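Local atomic coordinates of ribokinase, putative (Burkholderia thailandensis, PDB entry 3B1P), a protein that probably transfers a phosphate group from a nucleotide to nucleosides such as inosine, as a kinase of the pfkB (ribokinase) family. Residues I9-I14 with Q76-R81. Residues are numbered along the deposited sequence; the frame is centred on the assembly and turned at random.
With NOS (inosine), chain B.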
# COMPACT_ATOMS: atom_id res chain seq x y z
N ILE A 9 -19.07 2.27 7.20
CA ILE A 9 -19.63 1.19 6.43
C ILE A 9 -19.09 1.40 5.04
O ILE A 9 -19.22 2.49 4.48
CB ILE A 9 -21.18 1.18 6.45
CG1 ILE A 9 -21.69 1.42 7.88
CG2 ILE A 9 -21.71 -0.10 5.79
CD1 ILE A 9 -23.27 1.72 7.95
N ALA A 10 -18.46 0.38 4.52
CA ALA A 10 -17.58 0.62 3.38
C ALA A 10 -17.35 -0.61 2.53
O ALA A 10 -17.55 -1.78 2.98
CB ALA A 10 -16.24 1.20 3.88
N TYR A 11 -16.95 -0.40 1.28
CA TYR A 11 -16.55 -1.49 0.45
C TYR A 11 -15.03 -1.56 0.40
O TYR A 11 -14.37 -0.52 0.14
CB TYR A 11 -17.10 -1.35 -1.00
CG TYR A 11 -18.61 -1.39 -1.08
CD1 TYR A 11 -19.31 -2.56 -0.77
CD2 TYR A 11 -19.33 -0.26 -1.47
CE1 TYR A 11 -20.71 -2.62 -0.86
CE2 TYR A 11 -20.73 -0.28 -1.56
CZ TYR A 11 -21.42 -1.48 -1.25
OH TYR A 11 -22.81 -1.48 -1.35
N ASP A 12 -14.47 -2.74 0.61
CA ASP A 12 -13.01 -2.90 0.75
C ASP A 12 -12.41 -3.59 -0.45
O ASP A 12 -13.00 -4.57 -0.95
CB ASP A 12 -12.62 -3.78 2.00
CG ASP A 12 -12.87 -3.09 3.29
OD1 ASP A 12 -13.10 -1.88 3.36
OD2 ASP A 12 -12.82 -3.78 4.33
N ASN A 13 -11.24 -3.10 -0.88
CA ASN A 13 -10.44 -3.79 -1.87
C ASN A 13 -9.09 -4.10 -1.23
O ASN A 13 -8.32 -3.17 -0.99
CB ASN A 13 -10.28 -2.87 -3.09
CG ASN A 13 -11.62 -2.44 -3.66
OD1 ASN A 13 -12.17 -1.40 -3.28
ND2 ASN A 13 -12.18 -3.28 -4.50
N ILE A 14 -8.82 -5.37 -0.94
CA ILE A 14 -7.69 -5.77 -0.08
C ILE A 14 -6.62 -6.46 -0.89
O ILE A 14 -6.89 -7.45 -1.60
CB ILE A 14 -8.22 -6.68 1.09
CG1 ILE A 14 -9.18 -5.85 1.93
CG2 ILE A 14 -7.02 -7.21 1.88
CD1 ILE A 14 -10.14 -6.72 2.86
N GLN A 76 -26.91 -0.35 -2.46
CA GLN A 76 -27.84 -1.50 -2.52
C GLN A 76 -27.30 -2.89 -2.12
O GLN A 76 -27.96 -3.57 -1.32
CB GLN A 76 -28.61 -1.59 -3.86
CG GLN A 76 -29.95 -2.45 -3.67
CD GLN A 76 -30.94 -1.74 -2.75
OE1 GLN A 76 -31.09 -0.52 -2.79
NE2 GLN A 76 -31.58 -2.51 -1.86
N PRO A 77 -26.19 -3.35 -2.71
CA PRO A 77 -25.73 -4.66 -2.25
C PRO A 77 -25.54 -4.77 -0.73
O PRO A 77 -25.79 -5.86 -0.16
CB PRO A 77 -24.40 -4.84 -2.98
CG PRO A 77 -24.63 -4.05 -4.29
CD PRO A 77 -25.33 -2.84 -3.80
N TYR A 78 -25.12 -3.69 -0.06
CA TYR A 78 -24.86 -3.75 1.39
C TYR A 78 -26.23 -3.80 2.11
O TYR A 78 -26.45 -4.52 3.10
CB TYR A 78 -24.00 -2.56 1.85
CG TYR A 78 -22.95 -2.94 2.90
CD1 TYR A 78 -21.66 -2.44 2.83
CD2 TYR A 78 -23.29 -3.80 3.96
CE1 TYR A 78 -20.68 -2.79 3.83
CE2 TYR A 78 -22.35 -4.16 4.92
CZ TYR A 78 -21.05 -3.63 4.82
OH TYR A 78 -20.11 -3.94 5.78
N LEU A 79 -27.18 -3.02 1.60
CA LEU A 79 -28.52 -2.96 2.24
C LEU A 79 -29.17 -4.34 2.16
O LEU A 79 -29.75 -4.80 3.13
CB LEU A 79 -29.40 -1.93 1.56
CG LEU A 79 -28.80 -0.53 1.52
CD1 LEU A 79 -29.73 0.33 0.64
CD2 LEU A 79 -28.64 0.04 2.89
N ASP A 80 -29.03 -4.98 1.01
CA ASP A 80 -29.55 -6.33 0.79
C ASP A 80 -28.84 -7.37 1.65
O ASP A 80 -29.45 -8.34 2.11
CB ASP A 80 -29.43 -6.73 -0.67
CG ASP A 80 -30.38 -5.92 -1.58
OD1 ASP A 80 -31.23 -5.16 -1.07
OD2 ASP A 80 -30.22 -6.06 -2.80
N ARG A 81 -27.53 -7.18 1.84
CA ARG A 81 -26.75 -8.08 2.72
C ARG A 81 -27.20 -7.92 4.17
O ARG A 81 -27.35 -8.94 4.87
CB ARG A 81 -25.25 -7.81 2.58
CG ARG A 81 -24.41 -8.46 3.66
CD ARG A 81 -22.97 -8.05 3.51
NE ARG A 81 -22.07 -8.72 4.47
CZ ARG A 81 -21.62 -9.97 4.35
NH1 ARG A 81 -22.02 -10.77 3.34
NH2 ARG A 81 -20.81 -10.48 5.26
N9 NOS B . -11.27 1.60 7.25
C4 NOS B . -11.67 2.79 7.69
N3 NOS B . -12.79 3.30 8.31
C2 NOS B . -12.89 4.58 8.67
N1 NOS B . -11.85 5.45 8.42
C6 NOS B . -10.71 5.05 7.80
O6 NOS B . -9.70 5.94 7.66
C5 NOS B . -10.49 3.65 7.46
N7 NOS B . -9.53 2.92 6.87
C8 NOS B . -10.00 1.64 6.73
C5' NOS B . -10.78 -2.66 9.02
O5' NOS B . -10.84 -2.38 10.44
C4' NOS B . -11.76 -1.72 8.31
O4' NOS B . -11.31 -0.37 8.42
C1' NOS B . -12.06 0.36 7.39
C2' NOS B . -12.02 -0.57 6.22
O2' NOS B . -13.27 -0.38 5.55
C3' NOS B . -11.87 -1.96 6.81
O3' NOS B . -13.05 -2.79 6.52
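With CG anti to the carbonyl carbon (chi1 -64°), Y11 sends its ring from strand 10-14 to the first turn of helix 76-81, while I9, whose CG2 lies anti to the backbone N, lays that methyl over one face of the Y78 ring. The branched I9 suits this spot: CG2 sits 3.7 Å from the centroid of the Y78 ring, a CH-pi contact, while its longer branch leads away from the helix. Y11 and Y78 run past each other in opposite directions, their planes inclined at 39° and CE1 of Y11 3.8 Å from CD1 of Y78. A tyrosine is long enough to reach the helix start, where OH of Y11 receives a weak hydrogen bond from the backbone N of Y78 (3.4 Å) and has its stronger partner in the carbonyl of D74. P77, with no N-H to offer in this first turn, brings CD to 3.8 Å from the same OH. In this ribokinase-like fold the strand belongs to the small four-stranded sheet that forms the lid, and the helix flanks the large sheet of the main domain, so the contact joins the two near the nucleoside pocket. The edge of the Y78 ring meets the strand, CE1 lying 3.4 Å from O of A10, and the Y78 hydroxyl is hydrogen-bonded to the carbonyl of G47 in the same sheet and to the side chain of Q290. One residue beyond Y11, D12 turns its carboxylate to the inosine ribose, OD1 accepting a hydrogen bond from O2' (2.7 Å); small A10 leaves its CB 3.8 Å from O2'.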